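Local structure of F420-reducing hydrogenase, subunit beta (Methanothermobacter marburgensis, 4OMF) at residues G27-T30 and G31-Y35; E136-Y140 and T141-T145; L151-S154 and M155-E159; L177-P180 and L181-H185; P249-G252 and L253-K256. The protein carries the FAD and an iron-sulfur cluster of F420-reducing hydrogenase and probably passes electrons, ultimately from hydrogen, to the deazaflavin coenzyme F420. All blocks are in the same frame, centred on the assembly; numbering follows the deposited sequence.

Contact 1. Residues G27-T30 and G31-Y35. With FAD (flavin-adenine dinucleotide), chain R.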
# COMPACT_ATOMS: atom_id res chain seq x y z
N GLY C 27 14.93 -28.40 -30.57
CA GLY C 27 13.71 -28.92 -29.97
C GLY C 27 13.99 -29.73 -28.72
O GLY C 27 13.27 -30.67 -28.39
N ILE C 28 15.05 -29.35 -28.02
CA ILE C 28 15.45 -30.08 -26.83
C ILE C 28 14.45 -29.84 -25.70
O ILE C 28 14.09 -30.77 -24.98
CB ILE C 28 16.87 -29.66 -26.37
CG1 ILE C 28 17.86 -29.76 -27.53
CG2 ILE C 28 17.31 -30.48 -25.16
CD1 ILE C 28 17.95 -31.13 -28.20
N VAL C 29 13.99 -28.61 -25.54
CA VAL C 29 13.09 -28.34 -24.44
C VAL C 29 11.76 -29.04 -24.65
O VAL C 29 11.29 -29.77 -23.77
CB VAL C 29 12.84 -26.84 -24.25
CG1 VAL C 29 11.89 -26.62 -23.06
CG2 VAL C 29 14.17 -26.13 -24.03
N THR C 30 11.17 -28.83 -25.82
CA THR C 30 9.85 -29.43 -26.08
C THR C 30 9.94 -30.97 -26.09
O THR C 30 9.10 -31.66 -25.51
CB THR C 30 9.26 -28.94 -27.42
OG1 THR C 30 9.04 -27.52 -27.36
CG2 THR C 30 7.94 -29.66 -27.71
N GLY C 31 10.96 -31.51 -26.74
CA GLY C 31 11.19 -32.94 -26.80
C GLY C 31 11.42 -33.57 -25.43
O GLY C 31 10.89 -34.65 -25.14
N LEU C 32 12.19 -32.92 -24.58
CA LEU C 32 12.51 -33.51 -23.29
C LEU C 32 11.35 -33.43 -22.31
O LEU C 32 11.08 -34.40 -21.59
CB LEU C 32 13.74 -32.84 -22.69
CG LEU C 32 14.38 -33.58 -21.52
CD1 LEU C 32 14.81 -34.99 -21.91
CD2 LEU C 32 15.57 -32.75 -21.04
N LEU C 33 10.64 -32.30 -22.30
CA LEU C 33 9.46 -32.16 -21.46
C LEU C 33 8.39 -33.13 -21.93
O LEU C 33 7.67 -33.73 -21.12
CB LEU C 33 8.92 -30.72 -21.47
CG LEU C 33 9.83 -29.71 -20.76
CD1 LEU C 33 9.30 -28.28 -20.97
CD2 LEU C 33 9.97 -30.03 -19.29
N ALA C 34 8.28 -33.30 -23.24
CA ALA C 34 7.27 -34.21 -23.78
C ALA C 34 7.59 -35.65 -23.40
O ALA C 34 6.70 -36.43 -23.08
CB ALA C 34 7.18 -34.08 -25.30
N TYR C 35 8.87 -36.00 -23.42
CA TYR C 35 9.28 -37.35 -23.06
C TYR C 35 8.99 -37.60 -21.57
O TYR C 35 8.45 -38.65 -21.20
CB TYR C 35 10.77 -37.56 -23.34
CG TYR C 35 11.27 -38.85 -22.77
CD1 TYR C 35 10.93 -40.05 -23.37
CD2 TYR C 35 12.07 -38.87 -21.63
CE1 TYR C 35 11.38 -41.25 -22.87
CE2 TYR C 35 12.52 -40.08 -21.11
CZ TYR C 35 12.16 -41.26 -21.75
OH TYR C 35 12.59 -42.48 -21.26
PA FAD R . 11.80 -25.36 -28.14
O1A FAD R . 11.70 -24.33 -29.23
O2A FAD R . 11.37 -26.79 -28.31
O5B FAD R . 11.00 -24.79 -26.88
C5B FAD R . 11.41 -23.49 -26.44
C4B FAD R . 11.00 -23.36 -24.97
O4B FAD R . 11.43 -22.09 -24.47
C3B FAD R . 9.48 -23.41 -24.84
O3B FAD R . 9.07 -24.33 -23.82
C2B FAD R . 9.12 -21.99 -24.43
O2B FAD R . 8.00 -21.99 -23.53
C1B FAD R . 10.38 -21.48 -23.75
N9A FAD R . 10.46 -20.02 -23.86
C8A FAD R . 10.38 -19.31 -25.01
N7A FAD R . 10.51 -17.99 -24.76
C5A FAD R . 10.68 -17.86 -23.42
C6A FAD R . 10.86 -16.72 -22.48
N6A FAD R . 10.87 -15.44 -22.93
N1A FAD R . 11.02 -17.02 -21.18
C2A FAD R . 10.97 -18.28 -20.71
N3A FAD R . 10.80 -19.37 -21.50
C4A FAD R . 10.65 -19.20 -22.84
N1 FAD R . 20.18 -19.31 -26.76
C2 FAD R . 21.57 -19.19 -26.83
O2 FAD R . 22.22 -20.10 -27.38
N3 FAD R . 22.18 -18.06 -26.32
C4 FAD R . 21.44 -17.07 -25.70
O4 FAD R . 22.03 -16.08 -25.22
C4X FAD R . 20.10 -16.87 -26.21
N5 FAD R . 19.36 -15.72 -25.61
C5X FAD R . 18.06 -16.12 -25.07
C6 FAD R . 17.35 -15.08 -24.44
C7 FAD R . 16.01 -15.27 -24.07
C7M FAD R . 15.24 -14.16 -23.38
C8 FAD R . 15.41 -16.50 -24.36
C8M FAD R . 13.97 -16.83 -24.02
C9 FAD R . 16.12 -17.54 -25.00
C9A FAD R . 17.43 -17.32 -25.45
N10 FAD R . 18.17 -18.39 -26.01
C10 FAD R . 19.44 -18.17 -26.51
C1' FAD R . 17.70 -19.79 -26.03
C2' FAD R . 17.02 -20.20 -27.31
O2' FAD R . 16.60 -19.17 -28.09
C3' FAD R . 16.19 -21.24 -27.16
O3' FAD R . 15.05 -20.94 -26.50
C4' FAD R . 16.82 -22.56 -26.74
O4' FAD R . 17.91 -22.94 -27.61
C5' FAD R . 15.77 -23.68 -26.69
O5' FAD R . 15.44 -24.09 -28.01
P FAD R . 14.73 -25.50 -28.29
O1P FAD R . 15.52 -26.54 -27.53
O2P FAD R . 14.54 -25.68 -29.77
O3P FAD R . 13.30 -25.32 -27.53

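Contact 2. Residues E136-Y140 and T141-T145. With FAD (flavin-adenine dinucleotide), chain R; SF4 (iron/sulfur cluster), chain N.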
# COMPACT_ATOMS: atom_id res chain seq x y z
N GLU C 136 20.62 -11.65 -22.67
CA GLU C 136 19.86 -10.43 -22.38
C GLU C 136 18.40 -10.71 -22.63
O GLU C 136 18.07 -11.61 -23.40
CB GLU C 136 20.33 -9.26 -23.26
CG GLU C 136 20.13 -9.46 -24.76
CD GLU C 136 21.35 -10.03 -25.47
OE1 GLU C 136 21.19 -10.96 -26.28
OE2 GLU C 136 22.47 -9.53 -25.22
N ASN C 137 17.52 -9.92 -22.01
CA ASN C 137 16.11 -9.95 -22.39
C ASN C 137 15.57 -8.52 -22.57
O ASN C 137 16.16 -7.57 -22.08
CB ASN C 137 15.28 -10.72 -21.35
CG ASN C 137 14.04 -11.35 -21.95
OD1 ASN C 137 13.75 -11.17 -23.13
ND2 ASN C 137 13.30 -12.11 -21.14
N PHE C 138 14.49 -8.38 -23.32
CA PHE C 138 13.99 -7.08 -23.78
C PHE C 138 12.57 -6.77 -23.32
O PHE C 138 11.69 -7.63 -23.33
CB PHE C 138 14.01 -7.00 -25.33
CG PHE C 138 15.37 -7.17 -25.92
CD1 PHE C 138 16.24 -6.09 -26.02
CD2 PHE C 138 15.80 -8.42 -26.36
CE1 PHE C 138 17.52 -6.24 -26.55
CE2 PHE C 138 17.08 -8.58 -26.89
CZ PHE C 138 17.94 -7.48 -26.99
N PRO C 139 12.32 -5.51 -22.90
CA PRO C 139 10.90 -5.14 -22.75
C PRO C 139 10.20 -5.28 -24.11
O PRO C 139 10.84 -5.21 -25.16
CB PRO C 139 10.95 -3.69 -22.27
CG PRO C 139 12.37 -3.48 -21.77
CD PRO C 139 13.24 -4.42 -22.55
N TYR C 140 8.89 -5.49 -24.08
CA TYR C 140 8.14 -5.70 -25.30
C TYR C 140 8.26 -4.50 -26.26
O TYR C 140 8.38 -4.67 -27.48
CB TYR C 140 6.67 -5.98 -24.98
CG TYR C 140 5.84 -6.38 -26.20
CD1 TYR C 140 4.84 -5.54 -26.71
CD2 TYR C 140 6.07 -7.60 -26.84
CE1 TYR C 140 4.07 -5.91 -27.82
CE2 TYR C 140 5.31 -7.99 -27.96
CZ TYR C 140 4.32 -7.13 -28.44
OH TYR C 140 3.56 -7.50 -29.51
N THR C 141 8.27 -3.28 -25.71
CA THR C 141 8.39 -2.09 -26.55
C THR C 141 9.72 -2.04 -27.29
O THR C 141 9.79 -1.51 -28.39
CB THR C 141 8.24 -0.79 -25.73
OG1 THR C 141 8.97 -0.94 -24.51
CG2 THR C 141 6.76 -0.52 -25.44
N SER C 142 10.77 -2.60 -26.70
CA SER C 142 12.05 -2.67 -27.39
C SER C 142 11.93 -3.61 -28.58
O SER C 142 12.43 -3.29 -29.65
CB SER C 142 13.16 -3.15 -26.45
OG SER C 142 13.50 -2.10 -25.57
N LEU C 143 11.28 -4.76 -28.41
CA LEU C 143 11.05 -5.62 -29.59
C LEU C 143 10.28 -4.87 -30.66
O LEU C 143 10.61 -4.96 -31.85
CB LEU C 143 10.31 -6.89 -29.21
CG LEU C 143 11.05 -7.93 -28.38
CD1 LEU C 143 10.21 -9.21 -28.32
CD2 LEU C 143 12.42 -8.20 -29.00
N GLN C 144 9.28 -4.09 -30.26
CA GLN C 144 8.53 -3.30 -31.23
C GLN C 144 9.42 -2.29 -31.96
O GLN C 144 9.26 -2.09 -33.16
CB GLN C 144 7.36 -2.58 -30.55
CG GLN C 144 6.19 -3.49 -30.26
CD GLN C 144 5.13 -2.80 -29.45
OE1 GLN C 144 5.44 -2.08 -28.50
NE2 GLN C 144 3.85 -2.99 -29.83
N THR C 145 10.34 -1.65 -31.24
CA THR C 145 11.28 -0.74 -31.89
C THR C 145 12.10 -1.48 -32.96
O THR C 145 12.24 -1.00 -34.07
CB THR C 145 12.26 -0.08 -30.90
OG1 THR C 145 11.52 0.74 -29.98
CG2 THR C 145 13.25 0.83 -31.66
PA FAD R . 11.80 -25.36 -28.14
O1A FAD R . 11.70 -24.33 -29.23
O2A FAD R . 11.37 -26.79 -28.31
O5B FAD R . 11.00 -24.79 -26.88
C5B FAD R . 11.41 -23.49 -26.44
C4B FAD R . 11.00 -23.36 -24.97
O4B FAD R . 11.43 -22.09 -24.47
C3B FAD R . 9.48 -23.41 -24.84
O3B FAD R . 9.07 -24.33 -23.82
C2B FAD R . 9.12 -21.99 -24.43
O2B FAD R . 8.00 -21.99 -23.53
C1B FAD R . 10.38 -21.48 -23.75
N9A FAD R . 10.46 -20.02 -23.86
C8A FAD R . 10.38 -19.31 -25.01
N7A FAD R . 10.51 -17.99 -24.76
C5A FAD R . 10.68 -17.86 -23.42
C6A FAD R . 10.86 -16.72 -22.48
N6A FAD R . 10.87 -15.44 -22.93
N1A FAD R . 11.02 -17.02 -21.18
C2A FAD R . 10.97 -18.28 -20.71
N3A FAD R . 10.80 -19.37 -21.50
C4A FAD R . 10.65 -19.20 -22.84
N1 FAD R . 20.18 -19.31 -26.76
C2 FAD R . 21.57 -19.19 -26.83
O2 FAD R . 22.22 -20.10 -27.38
N3 FAD R . 22.18 -18.06 -26.32
C4 FAD R . 21.44 -17.07 -25.70
O4 FAD R . 22.03 -16.08 -25.22
C4X FAD R . 20.10 -16.87 -26.21
N5 FAD R . 19.36 -15.72 -25.61
C5X FAD R . 18.06 -16.12 -25.07
C6 FAD R . 17.35 -15.08 -24.44
C7 FAD R . 16.01 -15.27 -24.07
C7M FAD R . 15.24 -14.16 -23.38
C8 FAD R . 15.41 -16.50 -24.36
C8M FAD R . 13.97 -16.83 -24.02
C9 FAD R . 16.12 -17.54 -25.00
C9A FAD R . 17.43 -17.32 -25.45
N10 FAD R . 18.17 -18.39 -26.01
C10 FAD R . 19.44 -18.17 -26.51
C1' FAD R . 17.70 -19.79 -26.03
C2' FAD R . 17.02 -20.20 -27.31
O2' FAD R . 16.60 -19.17 -28.09
C3' FAD R . 16.19 -21.24 -27.16
O3' FAD R . 15.05 -20.94 -26.50
C4' FAD R . 16.82 -22.56 -26.74
O4' FAD R . 17.91 -22.94 -27.61
C5' FAD R . 15.77 -23.68 -26.69
O5' FAD R . 15.44 -24.09 -28.01
P FAD R . 14.73 -25.50 -28.29
O1P FAD R . 15.52 -26.54 -27.53
O2P FAD R . 14.54 -25.68 -29.77
O3P FAD R . 13.30 -25.32 -27.53
FE1 SF4 N . 17.92 -13.05 -16.79
FE2 SF4 N . 20.56 -12.87 -16.95
FE3 SF4 N . 19.06 -10.95 -18.04
FE4 SF4 N . 19.06 -13.37 -19.20
S1 SF4 N . 20.88 -11.94 -19.03
S2 SF4 N . 17.18 -12.10 -18.71
S3 SF4 N . 19.35 -14.74 -17.43
S4 SF4 N . 19.22 -11.42 -15.80

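Contact 3. Residues L151-S154 and M155-E159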
# COMPACT_ATOMS: atom_id res chain seq x y z
N LEU C 151 12.88 -2.19 -38.63
CA LEU C 151 12.79 -3.12 -39.76
C LEU C 151 11.54 -2.88 -40.62
O LEU C 151 11.39 -3.47 -41.69
CB LEU C 151 12.82 -4.57 -39.27
CG LEU C 151 14.15 -4.98 -38.63
CD1 LEU C 151 14.13 -6.40 -38.10
CD2 LEU C 151 15.29 -4.80 -39.65
N GLY C 152 10.63 -2.04 -40.15
CA GLY C 152 9.50 -1.64 -40.96
C GLY C 152 8.46 -2.71 -41.27
O GLY C 152 7.81 -2.68 -42.33
N VAL C 153 8.30 -3.69 -40.39
CA VAL C 153 7.15 -4.58 -40.52
C VAL C 153 6.29 -4.42 -39.26
O VAL C 153 6.14 -3.30 -38.77
CB VAL C 153 7.58 -6.05 -40.78
CG1 VAL C 153 8.20 -6.15 -42.17
CG2 VAL C 153 8.57 -6.54 -39.72
N SER C 154 5.72 -5.51 -38.76
CA SER C 154 4.93 -5.44 -37.52
C SER C 154 5.04 -6.77 -36.78
O SER C 154 5.55 -7.74 -37.33
CB SER C 154 3.47 -5.13 -37.81
OG SER C 154 2.82 -6.25 -38.42
N MET C 155 4.56 -6.80 -35.55
CA MET C 155 4.72 -7.99 -34.73
C MET C 155 3.95 -9.16 -35.39
O MET C 155 4.40 -10.31 -35.36
CB MET C 155 4.24 -7.72 -33.29
CG MET C 155 5.02 -6.59 -32.60
SD MET C 155 6.82 -6.88 -32.52
CE MET C 155 6.87 -8.34 -31.49
N GLU C 156 2.83 -8.84 -36.01
CA GLU C 156 1.98 -9.86 -36.61
C GLU C 156 2.63 -10.49 -37.85
O GLU C 156 2.33 -11.64 -38.18
CB GLU C 156 0.62 -9.24 -36.96
CG GLU C 156 -0.40 -10.18 -37.59
CD GLU C 156 -1.66 -9.44 -38.06
OE1 GLU C 156 -1.55 -8.27 -38.49
OE2 GLU C 156 -2.76 -10.04 -37.98
N LEU C 157 3.51 -9.75 -38.54
CA LEU C 157 4.21 -10.29 -39.71
C LEU C 157 5.39 -11.19 -39.36
O LEU C 157 5.92 -11.87 -40.23
CB LEU C 157 4.71 -9.15 -40.61
CG LEU C 157 3.77 -8.70 -41.75
CD1 LEU C 157 2.48 -8.17 -41.18
CD2 LEU C 157 4.45 -7.64 -42.59
N VAL C 158 5.80 -11.20 -38.09
CA VAL C 158 6.95 -12.04 -37.67
C VAL C 158 6.54 -13.50 -37.44
O VAL C 158 5.70 -13.78 -36.58
CB VAL C 158 7.60 -11.47 -36.39
CG1 VAL C 158 8.67 -12.41 -35.85
CG2 VAL C 158 8.19 -10.06 -36.68
N GLU C 159 7.10 -14.41 -38.23
CA GLU C 159 6.84 -15.84 -38.05
C GLU C 159 7.82 -16.51 -37.09
O GLU C 159 7.49 -17.51 -36.46
CB GLU C 159 6.88 -16.57 -39.41
CG GLU C 159 5.77 -16.08 -40.33
CD GLU C 159 5.62 -16.89 -41.60
OE1 GLU C 159 6.54 -17.67 -41.94
OE2 GLU C 159 4.57 -16.74 -42.27

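Contact 4. Residues L177-P180 and L181-H185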
# COMPACT_ATOMS: atom_id res chain seq x y z
N LEU C 177 14.85 -10.54 -42.29
CA LEU C 177 15.31 -9.18 -42.00
C LEU C 177 16.24 -9.20 -40.80
O LEU C 177 16.00 -9.93 -39.84
CB LEU C 177 14.12 -8.25 -41.72
CG LEU C 177 13.03 -8.24 -42.77
CD1 LEU C 177 11.79 -7.53 -42.26
CD2 LEU C 177 13.55 -7.55 -44.02
N THR C 178 17.29 -8.38 -40.82
CA THR C 178 18.22 -8.40 -39.69
C THR C 178 18.66 -7.01 -39.25
O THR C 178 18.59 -6.03 -40.00
CB THR C 178 19.50 -9.22 -40.01
OG1 THR C 178 20.23 -8.58 -41.06
CG2 THR C 178 19.15 -10.64 -40.46
N LEU C 179 19.13 -6.96 -38.01
CA LEU C 179 19.78 -5.81 -37.40
C LEU C 179 21.09 -6.29 -36.79
O LEU C 179 21.15 -7.41 -36.28
CB LEU C 179 18.91 -5.19 -36.30
CG LEU C 179 17.61 -4.48 -36.63
CD1 LEU C 179 16.87 -4.12 -35.34
CD2 LEU C 179 17.86 -3.23 -37.47
N PRO C 180 22.13 -5.45 -36.82
CA PRO C 180 23.33 -5.81 -36.03
C PRO C 180 22.97 -5.91 -34.56
O PRO C 180 22.22 -5.07 -34.05
CB PRO C 180 24.30 -4.65 -36.29
CG PRO C 180 23.77 -3.95 -37.53
CD PRO C 180 22.28 -4.17 -37.53
N LEU C 181 23.47 -6.92 -33.88
CA LEU C 181 23.05 -7.12 -32.50
C LEU C 181 23.50 -5.95 -31.62
O LEU C 181 22.82 -5.57 -30.67
CB LEU C 181 23.61 -8.44 -31.97
CG LEU C 181 22.98 -9.02 -30.72
CD1 LEU C 181 21.49 -9.21 -30.90
CD2 LEU C 181 23.66 -10.35 -30.42
N LYS C 182 24.64 -5.34 -31.95
CA LYS C 182 25.10 -4.21 -31.15
C LYS C 182 24.09 -3.06 -31.22
O LYS C 182 24.07 -2.19 -30.35
CB LYS C 182 26.48 -3.73 -31.60
CG LYS C 182 26.50 -2.77 -32.77
CD LYS C 182 27.94 -2.34 -33.08
CE LYS C 182 28.00 -1.27 -34.17
NZ LYS C 182 29.40 -0.85 -34.47
N GLU C 183 23.25 -3.06 -32.25
CA GLU C 183 22.23 -2.03 -32.38
C GLU C 183 21.13 -2.20 -31.31
O GLU C 183 20.34 -1.28 -31.08
CB GLU C 183 21.64 -2.06 -33.79
CG GLU C 183 20.86 -0.84 -34.20
CD GLU C 183 20.63 -0.78 -35.70
OE1 GLU C 183 21.56 -1.14 -36.45
OE2 GLU C 183 19.53 -0.39 -36.12
N THR C 184 21.08 -3.36 -30.66
CA THR C 184 20.05 -3.58 -29.64
C THR C 184 20.56 -3.18 -28.25
O THR C 184 19.80 -3.18 -27.30
CB THR C 184 19.60 -5.07 -29.59
OG1 THR C 184 20.68 -5.88 -29.09
CG2 THR C 184 19.21 -5.55 -30.98
N HIS C 185 21.86 -2.89 -28.14
CA HIS C 185 22.44 -2.41 -26.88
C HIS C 185 21.76 -1.17 -26.32
O HIS C 185 21.62 -0.16 -27.01
CB HIS C 185 23.93 -2.11 -27.05
CG HIS C 185 24.76 -3.33 -27.31
ND1 HIS C 185 24.25 -4.61 -27.23
CD2 HIS C 185 26.07 -3.47 -27.65
CE1 HIS C 185 25.20 -5.48 -27.51
NE2 HIS C 185 26.31 -4.81 -27.77

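Contact 5. Residues P249-G252 and L253-K256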
# COMPACT_ATOMS: atom_id res chain seq x y z
N PRO C 249 30.15 -24.40 -34.73
CA PRO C 249 31.44 -23.84 -34.28
C PRO C 249 32.05 -24.56 -33.08
O PRO C 249 33.27 -24.53 -32.91
CB PRO C 249 31.08 -22.39 -33.90
CG PRO C 249 29.60 -22.38 -33.72
CD PRO C 249 29.07 -23.39 -34.67
N GLY C 250 31.23 -25.21 -32.27
CA GLY C 250 31.76 -26.00 -31.17
C GLY C 250 31.88 -25.23 -29.87
O GLY C 250 31.39 -24.10 -29.73
N LEU C 251 32.55 -25.87 -28.90
CA LEU C 251 32.61 -25.39 -27.53
C LEU C 251 33.38 -24.08 -27.35
O LEU C 251 33.14 -23.33 -26.41
CB LEU C 251 33.22 -26.48 -26.65
CG LEU C 251 32.91 -26.48 -25.15
CD1 LEU C 251 31.40 -26.45 -24.93
CD2 LEU C 251 33.53 -27.71 -24.49
N GLY C 252 34.32 -23.81 -28.26
CA GLY C 252 35.13 -22.61 -28.18
C GLY C 252 34.28 -21.34 -28.20
O GLY C 252 34.56 -20.37 -27.47
N LEU C 253 33.25 -21.33 -29.03
CA LEU C 253 32.41 -20.14 -29.15
C LEU C 253 31.55 -19.99 -27.90
O LEU C 253 31.37 -18.89 -27.40
CB LEU C 253 31.53 -20.21 -30.40
CG LEU C 253 30.50 -19.09 -30.58
CD1 LEU C 253 31.17 -17.71 -30.62
CD2 LEU C 253 29.63 -19.32 -31.82
N LEU C 254 31.05 -21.11 -27.39
CA LEU C 254 30.25 -21.10 -26.17
C LEU C 254 31.08 -20.56 -25.01
O LEU C 254 30.64 -19.68 -24.27
CB LEU C 254 29.72 -22.51 -25.85
CG LEU C 254 28.68 -22.63 -24.74
CD1 LEU C 254 27.47 -21.73 -25.01
CD2 LEU C 254 28.22 -24.07 -24.57
N GLU C 255 32.30 -21.07 -24.86
CA GLU C 255 33.16 -20.61 -23.78
C GLU C 255 33.52 -19.13 -23.94
O GLU C 255 33.65 -18.41 -22.96
CB GLU C 255 34.42 -21.47 -23.71
CG GLU C 255 34.11 -22.92 -23.33
CD GLU C 255 35.31 -23.85 -23.53
OE1 GLU C 255 36.17 -23.57 -24.38
OE2 GLU C 255 35.36 -24.88 -22.83
N LYS C 256 33.67 -18.68 -25.19
CA LYS C 256 34.02 -17.28 -25.42
C LYS C 256 32.90 -16.39 -24.91
O LYS C 256 33.13 -15.46 -24.13
CB LYS C 256 34.27 -17.00 -26.89
CG LYS C 256 34.86 -15.60 -27.12
CD LYS C 256 34.36 -14.98 -28.42
CE LYS C 256 34.69 -15.85 -29.62
NZ LYS C 256 33.99 -15.35 -30.85

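Contact 1. Residues G27-T30 and G31-Y35
V29 and L33 meet one turn apart on helix 28-39: their side chains run side by side in the same direction, and V29 CG1 touches L33 CD1 at 3.7 Å. The pair turns inward, against V130, I132 and L128 of strand 126-132. Backbone bonds give the first turns their regularity. G31 N, L32 N, L33 N and A34 N bond to the carbonyls of G27, I28, V29 and T30; the link from L33 N to V29 O is the straightest of the four, 168° at the hydrogen. G27 is the N-cap, and its positive phi suits glycine. Where G31 sits, a side chain would run into the G27 carbonyl.

Polar contacts to the FAD diphosphate come from the amino end. G27 N reaches O2P at 2.9 Å, I28 N makes a weak bond to O1P, and V29 N bonds to the same O1P at 3.3 Å. T30 grips O2A twice, through its backbone N and through its hydroxyl. T30 OG1 lies 2.6 Å from FAD O2A and stands beside that N (chi1 -63°). The helix dipole would probably favour the negative charge here. Backbone amides ringing phosphate oxygens at a glycine-led helix start are characteristic of a dinucleotide diphosphate-binding site.

Contact 2. Residues E136-Y140 and T141-T145
Y140 and Q144 pack one turn apart on helix 140-150, the amide lying obliquely against the phenol ring with the two planes 41° apart. The closest side-chain atoms are Y140 CE1 and Q144 NE2, at 3.6 Å. Y140 CG lies anti to the backbone N (chi1 -173°), and the ring's hydroxyl ends on the carbonyl of F54.

The apolar contact is looser: F138 CB lies 4.2 Å from L143 CD2. P139 CD sits against the hydroxyl of S142, which is itself bonded to the carbonyl of Y187. Among the backbone bonds, P139 O, at the N-cap, takes weak ones from S142 N and L143 N; Q144 N to Y140 O is firmer, at 3.0 Å.

Upstream, F138 N bonds to N137 OD1 from above the amide plane. This amide meets the FAD methyl C7M, with OD1 at 3.4 Å, while N137 CB touches S2 of the iron-sulfur cluster at 3.5 Å. N137 thus touches both cofactors.

The segment 136-140 follows strand 126-132 of the large sheet. F138, ahead of the helix, makes a T-shaped stack with F146 of helix 140-150, and T141 and T145 hydrogen-bond to the chain of another protein.

Contact 3. Residues L151-S154 and M155-E159
S154 holds OG between its backbone N and carbonyl carbon (chi1 71°), which turns the hydroxyl toward the next turn of chain, where OG lies 3.4 Å from L157 CD1. L157 itself has an unusual first torsion, -93°, away from the common staggered positions, and its two methyls part: CD1 goes to S154, CD2 to V153. The second contact is apolar, V153 CB to L157 CD2 at 3.9 Å, the two side chains crossing at a slant.

One weak backbone bond ties the segments, L157 N to S154 O at 3.1 Å with 133° at the hydrogen. The same S154 O is 3.6 Å from V158 CG2. V158 N bonds in turn to M155 O; residues 155-157 take helical backbone angles, with these two i to i+3 bonds spanning 154-158.

M155 bends at chi2 and chi3 and lies among Y140 and I147 of helix 140-150 and the aromatic side chains of F54 and W55. L157 and E156 are on the exposed side of the turn, whereas M155 and V158 are buried, so it has an inner and an outer face. G152, with positive phi, ends the preceding helix. The whole is a helix-to-strand connection, joining helix 140-150 to strand 160-164 of the small antiparallel sheet.

Contact 4. Residues L177-P180 and L181-H185
P180 and E183 meet where strand 176-180, an outer strand of the small antiparallel sheet, runs into the 3-10 turn 181-184. E183 N bonds to P180 O at 2.9 Å. The E183 side chain comes back over the strand end: CG lies anti to the backbone N (chi1 -164°) and the chain stays extended. This sets the two carboxylate oxygens against different residues, OE1 at 3.3 Å from P180 CD and OE2 at 3.6 Å from L179 CD2. Side chains L179 and E183 cross at about a right angle.

In the next shell, OE2 forms a salt bridge with K150 of helix 140-150, which fixes the carboxylate against that helix; L179 also packs on K150 and on F146. With an alanine in place of E183, K150 would probably be left without its carboxylate mate, and the flanks of L179 and P180 would lose their cover.

Further out, backbone bonding between L179 and F168 holds the strand in the sheet, and that between L181 and G166 carries the pairing just past its end. The turn is closed from within by T184, which reaches L181 O both through N, at 2.8 Å, and through OG1, at 2.7 Å and in the carbonyl plane.

Contact 5. Residues P249-G252 and L253-K256
L251 and E255 sit one turn apart at the start of helix 251-275, the glutamate chain laid obliquely over the leucine. E255 CG stands beside its own backbone N (chi1 -65°) and the chain runs on extended, so CG lies 3.3 Å from L251 O while OE2 comes to 3.7 Å from L251 CG. L251 swings CG anti to its N (chi1 -156°), which sends CD1 toward L254 CD2, 4.0 Å away. On another side of the helix L253 CD2 meets P249 CG at 3.6 Å; P249 follows a cis peptide bond.

Backbone bonds run beneath: E255 N to L251 O is nearly straight at 169°, and K256 N reaches G252 O at 3.0 Å. L253 N bonds weakly to the carbonyl of G250, the N-cap, whose backbone angles call for glycine.

An alanine in place of E255 would probably leave the flank of L251 less covered and weaken the favourable interaction with the helix start. L254 packs on Y133, Y198 and V199, and its side chain is about 6 Å from the FAD. Leucines and P249 thus build the contact's apolar part, while the carboxylate near the amino end would be expected to interact favourably with the helix dipole.

Along the chain the contacts come in series, 1 to 5. Contacts 2, 3 and 4 form a cluster, their centres 12 to 15 Å apart: Y140 and Q144 of contact 2 touch M155 of contact 3, F138 touches T184 of contact 4, and L151 and V153 pack on L177 and L179. Helix 140-150 and the small antiparallel sheet are thereby joined. Contact 1 lies on helix 28-39, on the opposite side of the chain's centre from contact 2, about 27 Å between centres; yet both touch the same FAD, one at the diphosphate, the other at the flavin end. Contact 5 starts the long helix 251-275, apart from the others.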